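Local structure of YopX protein domain-containing protein (Enterococcus faecalis, 2OX7) at residues 6-11 / 134-139; 19-24 / 65-70; 100-105 / 129-134. The protein is of unknown function but belongs to the YopX family and is found here in an assembly of four chains. One frame throughout, in Å; residues are numbered along the deposited sequence.

Contact 1 (6-11 / 134-139)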
loop_
_atom_site.group_PDB
_atom_site.type_symbol
_atom_site.label_atom_id
_atom_site.label_comp_id
_atom_site.label_asym_id
_atom_site.label_seq_id
_atom_site.Cartn_x
_atom_site.Cartn_y
_atom_site.Cartn_z
ATOM N N LYS A 6 2.331 22.185 -3.541
ATOM C CA LYS A 6 2.632 22.854 -4.759
ATOM C C LYS A 6 1.533 22.455 -5.721
ATOM O O LYS A 6 1.189 21.258 -5.813
ATOM C CB LYS A 6 4.017 22.448 -5.261
ATOM C CG LYS A 6 4.404 23.097 -6.547
ATOM C CD LYS A 6 5.868 22.802 -6.838
ATOM C CE LYS A 6 6.435 23.848 -7.767
ATOM N NZ LYS A 6 6.843 25.049 -6.951
ATOM N N PHE A 7 0.960 23.445 -6.414
ATOM C CA PHE A 7 -0.193 23.196 -7.259
ATOM C C PHE A 7 -0.016 23.745 -8.654
ATOM O O PHE A 7 0.632 24.785 -8.842
ATOM C CB PHE A 7 -1.487 23.822 -6.660
ATOM C CG PHE A 7 -1.799 23.320 -5.286
ATOM C CD1 PHE A 7 -2.468 22.108 -5.104
ATOM C CD2 PHE A 7 -1.396 24.043 -4.176
ATOM C CE1 PHE A 7 -2.728 21.630 -3.804
ATOM C CE2 PHE A 7 -1.635 23.579 -2.899
ATOM C CZ PHE A 7 -2.307 22.368 -2.713
ATOM N N ARG A 8 -0.626 23.059 -9.613
ATOM C CA ARG A 8 -0.781 23.570 -10.993
ATOM C C ARG A 8 -2.266 23.511 -11.343
ATOM O O ARG A 8 -3.047 22.792 -10.699
ATOM C CB ARG A 8 0.048 22.773 -12.008
ATOM C CG ARG A 8 -0.436 21.351 -12.194
ATOM C CD ARG A 8 0.469 20.545 -13.095
ATOM N NE ARG A 8 -0.126 19.217 -13.345
ATOM C CZ ARG A 8 0.480 18.258 -14.045
ATOM N NH1 ARG A 8 1.699 18.476 -14.510
ATOM N NH2 ARG A 8 -0.122 17.080 -14.227
ATOM N N ALA A 9 -2.668 24.285 -12.354
ATOM C CA ALA A 9 -4.075 24.355 -12.737
ATOM C C ALA A 9 -4.232 24.348 -14.242
ATOM O O ALA A 9 -3.471 25.001 -14.958
ATOM C CB ALA A 9 -4.730 25.596 -12.183
ATOM N N TRP A 10 -5.183 23.562 -14.710
ATOM C CA TRP A 10 -5.501 23.508 -16.128
ATOM C C TRP A 10 -6.689 24.422 -16.275
ATOM O O TRP A 10 -7.698 24.232 -15.601
ATOM C CB TRP A 10 -5.888 22.100 -16.531
ATOM C CG TRP A 10 -6.364 21.954 -17.957
ATOM C CD1 TRP A 10 -7.619 21.578 -18.362
ATOM C CD2 TRP A 10 -5.592 22.137 -19.145
ATOM N NE1 TRP A 10 -7.670 21.523 -19.733
ATOM C CE2 TRP A 10 -6.445 21.863 -20.240
ATOM C CE3 TRP A 10 -4.258 22.492 -19.392
ATOM C CZ2 TRP A 10 -6.009 21.934 -21.569
ATOM C CZ3 TRP A 10 -3.827 22.593 -20.702
ATOM C CH2 TRP A 10 -4.709 22.305 -21.787
ATOM N N ASP A 11 -6.528 25.438 -17.120
ATOM C CA ASP A 11 -7.609 26.379 -17.440
ATOM C C ASP A 11 -8.344 25.780 -18.621
ATOM O O ASP A 11 -7.786 25.703 -19.700
ATOM C CB ASP A 11 -6.988 27.713 -17.830
ATOM C CG ASP A 11 -8.024 28.793 -18.165
ATOM O OD1 ASP A 11 -9.200 28.473 -18.470
ATOM O OD2 ASP A 11 -7.618 29.977 -18.091
ATOM N N ILE A 134 5.699 11.910 -19.440
ATOM C CA ILE A 134 5.678 12.230 -20.879
ATOM C C ILE A 134 4.452 13.047 -21.318
ATOM O O ILE A 134 4.217 13.239 -22.513
ATOM C CB ILE A 134 5.848 10.991 -21.705
ATOM C CG1 ILE A 134 4.714 9.972 -21.423
ATOM C CG2 ILE A 134 7.302 10.513 -21.590
ATOM C CD1 ILE A 134 4.577 8.990 -22.545
ATOM N N GLY A 135 3.730 13.564 -20.344
ATOM C CA GLY A 135 2.555 14.403 -20.600
ATOM C C GLY A 135 1.561 14.303 -19.467
ATOM O O GLY A 135 1.865 13.786 -18.363
ATOM N N ASN A 136 0.371 14.841 -19.706
ATOM C CA ASN A 136 -0.669 14.747 -18.714
ATOM C C ASN A 136 -2.003 14.641 -19.422
ATOM O O ASN A 136 -2.102 14.869 -20.644
ATOM C CB ASN A 136 -0.603 15.901 -17.730
ATOM C CG ASN A 136 -0.883 17.271 -18.387
ATOM O OD1 ASN A 136 -2.016 17.594 -18.681
ATOM N ND2 ASN A 136 0.168 18.074 -18.579
ATOM N N ILE A 137 -3.009 14.272 -18.651
ATOM C CA ILE A 137 -4.322 13.935 -19.174
ATOM C C ILE A 137 -5.053 15.142 -19.762
ATOM O O ILE A 137 -5.977 14.973 -20.557
ATOM C CB ILE A 137 -5.201 13.228 -18.073
ATOM C CG1 ILE A 137 -5.411 14.157 -16.889
ATOM C CG2 ILE A 137 -4.544 11.914 -17.670
ATOM C CD1 ILE A 137 -6.466 13.691 -15.854
ATOM N N HIS A 138 -4.637 16.355 -19.402
ATOM C CA HIS A 138 -5.349 17.553 -19.862
ATOM C C HIS A 138 -4.759 18.103 -21.144
ATOM O O HIS A 138 -5.504 18.388 -22.121
ATOM C CB HIS A 138 -5.348 18.609 -18.750
ATOM C CG HIS A 138 -6.101 18.182 -17.549
ATOM N ND1 HIS A 138 -7.436 17.827 -17.604
ATOM C CD2 HIS A 138 -5.717 18.013 -16.267
ATOM C CE1 HIS A 138 -7.839 17.468 -16.399
ATOM N NE2 HIS A 138 -6.815 17.571 -15.572
ATOM N N GLU A 139 -3.435 18.266 -21.153
ATOM C CA GLU A 139 -2.723 18.778 -22.310
ATOM C C GLU A 139 -2.607 17.746 -23.393
ATOM O O GLU A 139 -2.418 18.095 -24.557
ATOM C CB GLU A 139 -1.320 19.268 -21.946
ATOM C CG GLU A 139 -1.311 20.522 -21.126
ATOM C CD GLU A 139 0.065 21.058 -20.898
ATOM O OE1 GLU A 139 0.429 22.044 -21.572
ATOM O OE2 GLU A 139 0.784 20.517 -20.040
#

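Contact 2 (19-24 / 65-70)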
loop_
_atom_site.group_PDB
_atom_site.type_symbol
_atom_site.label_atom_id
_atom_site.label_comp_id
_atom_site.label_asym_id
_atom_site.label_seq_id
_atom_site.Cartn_x
_atom_site.Cartn_y
_atom_site.Cartn_z
ATOM N N GLU A 19 1.318 27.172 -13.954
ATOM C CA GLU A 19 2.189 26.601 -12.931
ATOM C C GLU A 19 2.166 27.385 -11.639
ATOM O O GLU A 19 1.899 28.593 -11.630
ATOM C CB GLU A 19 3.628 26.466 -13.437
ATOM C CG GLU A 19 3.752 25.644 -14.697
ATOM C CD GLU A 19 3.369 24.176 -14.497
ATOM O OE1 GLU A 19 3.464 23.656 -13.357
ATOM O OE2 GLU A 19 2.976 23.540 -15.497
ATOM N N ASN A 20 2.455 26.684 -10.547
ATOM C CA ASN A 20 2.720 27.290 -9.266
ATOM C C ASN A 20 1.652 28.274 -8.829
ATOM O O ASN A 20 1.957 29.424 -8.462
ATOM C CB ASN A 20 4.109 27.926 -9.244
ATOM C CG ASN A 20 4.898 27.533 -8.021
ATOM O OD1 ASN A 20 6.131 27.637 -8.007
ATOM N ND2 ASN A 20 4.201 27.099 -6.969
ATOM N N VAL A 21 0.409 27.797 -8.836
ATOM C CA VAL A 21 -0.780 28.581 -8.429
ATOM C C VAL A 21 -1.138 28.350 -6.959
ATOM O O VAL A 21 -0.747 27.330 -6.370
ATOM C CB VAL A 21 -2.040 28.257 -9.297
ATOM C CG1 VAL A 21 -1.753 28.391 -10.802
ATOM C CG2 VAL A 21 -2.644 26.861 -8.986
ATOM N N THR A 22 -1.896 29.284 -6.373
ATOM C CA THR A 22 -2.429 29.090 -5.026
ATOM C C THR A 22 -3.941 29.014 -5.100
ATOM O O THR A 22 -4.598 30.011 -5.387
ATOM C CB THR A 22 -2.006 30.233 -4.077
ATOM O OG1 THR A 22 -0.578 30.343 -4.084
ATOM C CG2 THR A 22 -2.470 29.961 -2.650
ATOM N N PRO A 23 -4.515 27.821 -4.876
ATOM C CA PRO A 23 -5.964 27.673 -4.964
ATOM C C PRO A 23 -6.643 28.153 -3.683
ATOM O O PRO A 23 -6.123 27.937 -2.584
ATOM C CB PRO A 23 -6.141 26.158 -5.145
ATOM C CG PRO A 23 -4.989 25.564 -4.413
ATOM C CD PRO A 23 -3.852 26.545 -4.524
ATOM N N LEU A 24 -7.775 28.853 -3.822
ATOM C CA LEU A 24 -8.473 29.381 -2.644
ATOM C C LEU A 24 -9.843 28.725 -2.513
ATOM O O LEU A 24 -10.634 28.742 -3.454
ATOM C CB LEU A 24 -8.596 30.924 -2.709
ATOM C CG LEU A 24 -7.399 31.811 -2.316
ATOM C CD1 LEU A 24 -6.133 31.496 -3.076
ATOM C CD2 LEU A 24 -7.738 33.302 -2.530
ATOM N N TYR A 65 -11.181 25.973 -13.826
ATOM C CA TYR A 65 -9.819 25.604 -13.431
ATOM C C TYR A 65 -9.847 24.268 -12.712
ATOM O O TYR A 65 -10.713 24.037 -11.861
ATOM C CB TYR A 65 -9.208 26.670 -12.533
ATOM C CG TYR A 65 -9.099 28.028 -13.193
ATOM C CD1 TYR A 65 -7.970 28.390 -13.915
ATOM C CD2 TYR A 65 -10.146 28.953 -13.098
ATOM C CE1 TYR A 65 -7.876 29.638 -14.520
ATOM C CE2 TYR A 65 -10.062 30.198 -13.694
ATOM C CZ TYR A 65 -8.933 30.537 -14.407
ATOM O OH TYR A 65 -8.851 31.792 -14.990
ATOM N N VAL A 66 -8.910 23.391 -13.079
ATOM C CA VAL A 66 -8.817 22.053 -12.491
ATOM C C VAL A 66 -7.481 22.012 -11.759
ATOM O O VAL A 66 -6.438 22.161 -12.400
ATOM C CB VAL A 66 -8.860 20.968 -13.591
ATOM C CG1 VAL A 66 -8.583 19.580 -13.011
ATOM C CG2 VAL A 66 -10.213 20.994 -14.336
ATOM N N ILE A 67 -7.504 21.826 -10.439
ATOM C CA ILE A 67 -6.265 21.854 -9.635
ATOM C C ILE A 67 -5.651 20.451 -9.525
ATOM O O ILE A 67 -6.393 19.444 -9.443
ATOM C CB ILE A 67 -6.511 22.414 -8.219
ATOM C CG1 ILE A 67 -7.070 23.832 -8.295
ATOM C CG2 ILE A 67 -5.213 22.457 -7.391
ATOM C CD1 ILE A 67 -6.039 24.899 -8.692
HETATM N N MSE A 68 -4.309 20.412 -9.529
HETATM C CA MSE A 68 -3.545 19.163 -9.375
HETATM C C MSE A 68 -2.401 19.471 -8.445
HETATM O O MSE A 68 -1.769 20.531 -8.569
HETATM C CB MSE A 68 -3.010 18.670 -10.722
HETATM C CG MSE A 68 -4.092 18.151 -11.663
HETATM SE SE MSE A 68 -3.462 18.264 -13.531
HETATM C CE MSE A 68 -4.161 20.077 -13.954
ATOM N N GLN A 69 -2.107 18.546 -7.521
ATOM C CA GLN A 69 -1.075 18.804 -6.540
ATOM C C GLN A 69 0.164 17.989 -6.867
ATOM O O GLN A 69 0.067 16.890 -7.415
ATOM C CB GLN A 69 -1.584 18.427 -5.133
ATOM C CG GLN A 69 -0.571 18.752 -4.048
ATOM C CD GLN A 69 -1.141 18.618 -2.621
ATOM O OE1 GLN A 69 -2.336 18.358 -2.435
ATOM N NE2 GLN A 69 -0.287 18.852 -1.627
ATOM N N SER A 70 1.314 18.532 -6.519
ATOM C CA SER A 70 2.555 17.737 -6.595
ATOM C C SER A 70 2.547 16.568 -5.617
ATOM O O SER A 70 2.190 16.726 -4.409
ATOM C CB SER A 70 3.758 18.603 -6.332
ATOM O OG SER A 70 4.954 17.822 -6.234
#

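Contact 3 (100-105 / 129-134)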
loop_
_atom_site.group_PDB
_atom_site.type_symbol
_atom_site.label_atom_id
_atom_site.label_comp_id
_atom_site.label_asym_id
_atom_site.label_seq_id
_atom_site.Cartn_x
_atom_site.Cartn_y
_atom_site.Cartn_z
ATOM N N SER A 100 4.157 1.138 -22.189
ATOM C CA SER A 100 2.870 1.240 -21.479
ATOM C C SER A 100 2.855 2.486 -20.604
ATOM O O SER A 100 3.869 2.856 -20.029
ATOM C CB SER A 100 2.625 0.024 -20.601
ATOM O OG SER A 100 3.710 -0.089 -19.692
HETATM N N MSE A 101 1.693 3.105 -20.503
HETATM C CA MSE A 101 1.582 4.425 -19.873
HETATM C C MSE A 101 0.669 4.324 -18.685
HETATM O O MSE A 101 -0.279 3.536 -18.698
HETATM C CB MSE A 101 1.023 5.423 -20.875
HETATM C CG MSE A 101 2.003 5.711 -21.955
HETATM SE SE MSE A 101 1.259 6.791 -23.349
HETATM C CE MSE A 101 2.801 6.654 -24.477
ATOM N N HIS A 102 0.930 5.122 -17.652
ATOM C CA HIS A 102 0.085 5.077 -16.488
ATOM C C HIS A 102 -0.108 6.477 -15.944
ATOM O O HIS A 102 0.842 7.217 -15.782
ATOM C CB HIS A 102 0.736 4.208 -15.409
ATOM C CG HIS A 102 1.228 2.901 -15.946
ATOM N ND1 HIS A 102 0.430 1.792 -16.026
ATOM C CD2 HIS A 102 2.416 2.554 -16.486
ATOM C CE1 HIS A 102 1.105 0.801 -16.575
ATOM N NE2 HIS A 102 2.320 1.233 -16.853
ATOM N N GLU A 103 -1.351 6.814 -15.693
ATOM C CA GLU A 103 -1.773 8.097 -15.150
ATOM C C GLU A 103 -1.602 8.144 -13.622
ATOM O O GLU A 103 -1.883 7.156 -12.911
ATOM C CB GLU A 103 -3.268 8.220 -15.449
ATOM C CG GLU A 103 -3.925 9.468 -14.988
ATOM C CD GLU A 103 -5.436 9.474 -15.315
ATOM O OE1 GLU A 103 -6.125 10.286 -14.706
ATOM O OE2 GLU A 103 -5.919 8.640 -16.139
ATOM N N ILE A 104 -1.184 9.284 -13.104
ATOM C CA ILE A 104 -1.098 9.477 -11.660
ATOM C C ILE A 104 -2.413 9.989 -11.127
ATOM O O ILE A 104 -2.995 10.993 -11.638
ATOM C CB ILE A 104 0.055 10.436 -11.303
ATOM C CG1 ILE A 104 1.371 9.914 -11.907
ATOM C CG2 ILE A 104 0.171 10.641 -9.782
ATOM C CD1 ILE A 104 1.754 8.466 -11.477
ATOM N N ALA A 105 -2.899 9.328 -10.076
ATOM C CA ALA A 105 -4.113 9.818 -9.411
ATOM C C ALA A 105 -3.945 9.800 -7.884
ATOM O O ALA A 105 -2.937 9.275 -7.379
ATOM C CB ALA A 105 -5.294 8.969 -9.866
ATOM N N ASP A 129 15.074 0.625 -15.241
ATOM C CA ASP A 129 15.070 1.677 -16.292
ATOM C C ASP A 129 14.370 2.978 -15.842
ATOM O O ASP A 129 14.559 4.034 -16.453
ATOM C CB ASP A 129 14.475 1.188 -17.632
ATOM C CG ASP A 129 15.279 0.062 -18.252
ATOM O OD1 ASP A 129 16.512 0.023 -18.074
ATOM O OD2 ASP A 129 14.650 -0.774 -18.918
ATOM N N GLY A 130 13.588 2.905 -14.767
ATOM C CA GLY A 130 12.994 4.132 -14.228
ATOM C C GLY A 130 11.818 4.602 -15.084
ATOM O O GLY A 130 11.565 4.046 -16.161
ATOM N N TYR A 131 11.093 5.602 -14.581
ATOM C CA TYR A 131 9.870 6.147 -15.240
ATOM C C TYR A 131 10.100 7.612 -15.570
ATOM O O TYR A 131 10.785 8.354 -14.816
ATOM C CB TYR A 131 8.587 6.048 -14.348
ATOM C CG TYR A 131 8.096 4.648 -14.260
ATOM C CD1 TYR A 131 7.058 4.217 -15.090
ATOM C CD2 TYR A 131 8.734 3.711 -13.439
ATOM C CE1 TYR A 131 6.623 2.904 -15.057
ATOM C CE2 TYR A 131 8.292 2.372 -13.397
ATOM C CZ TYR A 131 7.249 1.983 -14.219
ATOM O OH TYR A 131 6.809 0.666 -14.260
ATOM N N LEU A 132 9.439 8.049 -16.627
ATOM C CA LEU A 132 9.524 9.438 -17.064
ATOM C C LEU A 132 8.132 10.013 -17.280
ATOM O O LEU A 132 7.277 9.322 -17.785
ATOM C CB LEU A 132 10.298 9.487 -18.371
ATOM C CG LEU A 132 11.830 9.322 -18.308
ATOM C CD1 LEU A 132 12.409 9.303 -19.734
ATOM C CD2 LEU A 132 12.431 10.492 -17.518
ATOM N N VAL A 133 7.937 11.273 -16.908
ATOM C CA VAL A 133 6.680 11.980 -17.199
ATOM C C VAL A 133 6.705 12.342 -18.701
ATOM O O VAL A 133 7.601 13.066 -19.148
ATOM C CB VAL A 133 6.593 13.283 -16.458
ATOM C CG1 VAL A 133 5.282 14.038 -16.848
ATOM C CG2 VAL A 133 6.556 13.031 -14.933
ATOM N N ILE A 134 5.699 11.910 -19.440
ATOM C CA ILE A 134 5.678 12.230 -20.879
ATOM C C ILE A 134 4.452 13.047 -21.318
ATOM O O ILE A 134 4.217 13.239 -22.513
ATOM C CB ILE A 134 5.848 10.991 -21.705
ATOM C CG1 ILE A 134 4.714 9.972 -21.423
ATOM C CG2 ILE A 134 7.302 10.513 -21.590
ATOM C CD1 ILE A 134 4.577 8.990 -22.545
HETATM O O HOH W 1 5.117 0.027 -16.640
#

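Contact 1 (6-11 / 134-139)
W10 and H138 lie alongside each other with their side chains running opposite ways, and the imidazole is nearly parallel to the five-membered ring of the indole in an offset stack, centroids 4.7 Å apart and planes at 13°. The overlap begins at the root of the histidine: H138 CB sits over one face of the indole, 3.5 Å from the centroid of the W10 five-membered ring and almost on its normal, a CH-pi contact. W10 CG stands anti to the backbone N (chi1 174°), which carries the indole out to the turn. The six-membered part of the indole meets E139, whose CG comes within 3.3 Å of W10 CZ3, a close contact. Here strand 7-11, the middle strand of a three-stranded antiparallel sheet, meets the chain just as it leaves strand 131-136, outermost within this chain in a separate four-stranded sheet. The exit is an Asx turn, N136 OD1 accepting from H138 N at 3.0 Å, and a second bond from E139 N at 2.9 Å, its donor above the carbonyl plane, extends it to an Asx motif. N136 ND2 returns a bond to the anti lone pair of E139 OE2, 2.9 Å away, so both ends of the amide are engaged and its rotation is fixed. The R8 and N136 side chains approach from opposite directions, R8 NH2 lying 3.7 Å from N136 CB, while the guanidinium bonds to the carbonyl of E83 and forms a salt bridge with D85.

Contact 2 (19-24 / 65-70)
P23 and I67 mark the closest approach of the two backbones, their CA atoms 7.5 Å apart; no hydrogen bond joins the segments, and side chains alone bridge the gap. I67 does the reaching. Its CD1 methyl lies 3.8 Å from P23 CB and 3.9 Å from V21 CG2, so one methyl group serves two partners that are alternate residues of the same strand. The next atom back follows it in: I67 CG1 is 4.0 Å from P23 CB. With CG1 set beside the backbone N and anti to the carbonyl carbon (chi1 -59°), the longer branch of the isoleucine is the one that meets the proline ring, by its CB. On V21 it is CG2, held between the backbone N and the carbonyl carbon, that meets the isoleucine. The contact joins two three-stranded antiparallel sheets. The chain turns a corner at N20, where positive phi and psi (51° and 53°) take it out of the sheet made by 16-19, 7-11 and 65-71 and into strand 21-25, outermost within this chain in the sheet that continues through 31-41 to 46-56. Both sheets contribute neighbours: F7 of the first packs on P23 and on I67, while I34 and T36 of the second touch V21, and M31 touches I67. A second subunit lies close by: the side-chain amide of Q69 is hydrogen-bonded to Q69 of that chain, and T22 packs against L24 of the same neighbouring subunit.

Contact 3 (100-105 / 129-134)
M101 and I134 hold the nearest CA atoms of the two segments, 8.9 Å apart, too far for neighbouring strands, and no hydrogen bond runs directly between the segments. The reason is the order of this four-stranded antiparallel sheet: strand 85-89 lies between 101-107 and 131-136, pairing antiparallel with each, so the side chains meet by reaching across a strand. On one face M101, a selenomethionine, does so with its chain extended beyond CG (chi2 173°, chi3 -174°), which brings its terminal methyl to I134. The two side chains cross at about a right angle, and the meeting is between methyls: M101 CE is 3.5 Å from I134 CD1, with M101 SE at 4.1 Å from the same carbon. I134 CD1 arrives on a CG1 branch tucked between its own backbone N and carbonyl carbon (chi1 60°). V88 of the intervening strand packs against both side chains. Over the other face of the sheet H102 meets Y131. Their rings come together loosely and obliquely, H102 CD2 lying 4.5 Å from Y131 CE1, and W113 packs against both. H102 ND1 is hydrogen-bonded to the carbonyl of E114, which leaves NE2 on the side of the tyrosine hydroxyl. One water closes the distance, hydrogen-bonded to H102 NE2 at 3.1 Å and to Y131 OH at 3.0 Å.

From the N terminus, the chain first lays down 6-11, whose partner 134-139 arrives after 122 intervening residues, so contact 1 closes a loop spanning most of the protein. Contacts 2 and 3 both fall within that loop, one after the other: 19-24 meets 65-70 before 100-105 meets 129-134, and they do not cross. Contact 2 ties the two three-stranded sheets together, contact 3 bridges strands within the four-stranded sheet, and contact 1 connects that sheet to the one holding 7-11. Contacts 1 and 3 share I134, and I137 packs on E103; contacts 1 and 2 touch where K6 probably hydrogen-bonds to S70 through its backbone O and to N20 through NZ. Contacts 2 and 3 do not touch, their centres about 21 Å apart.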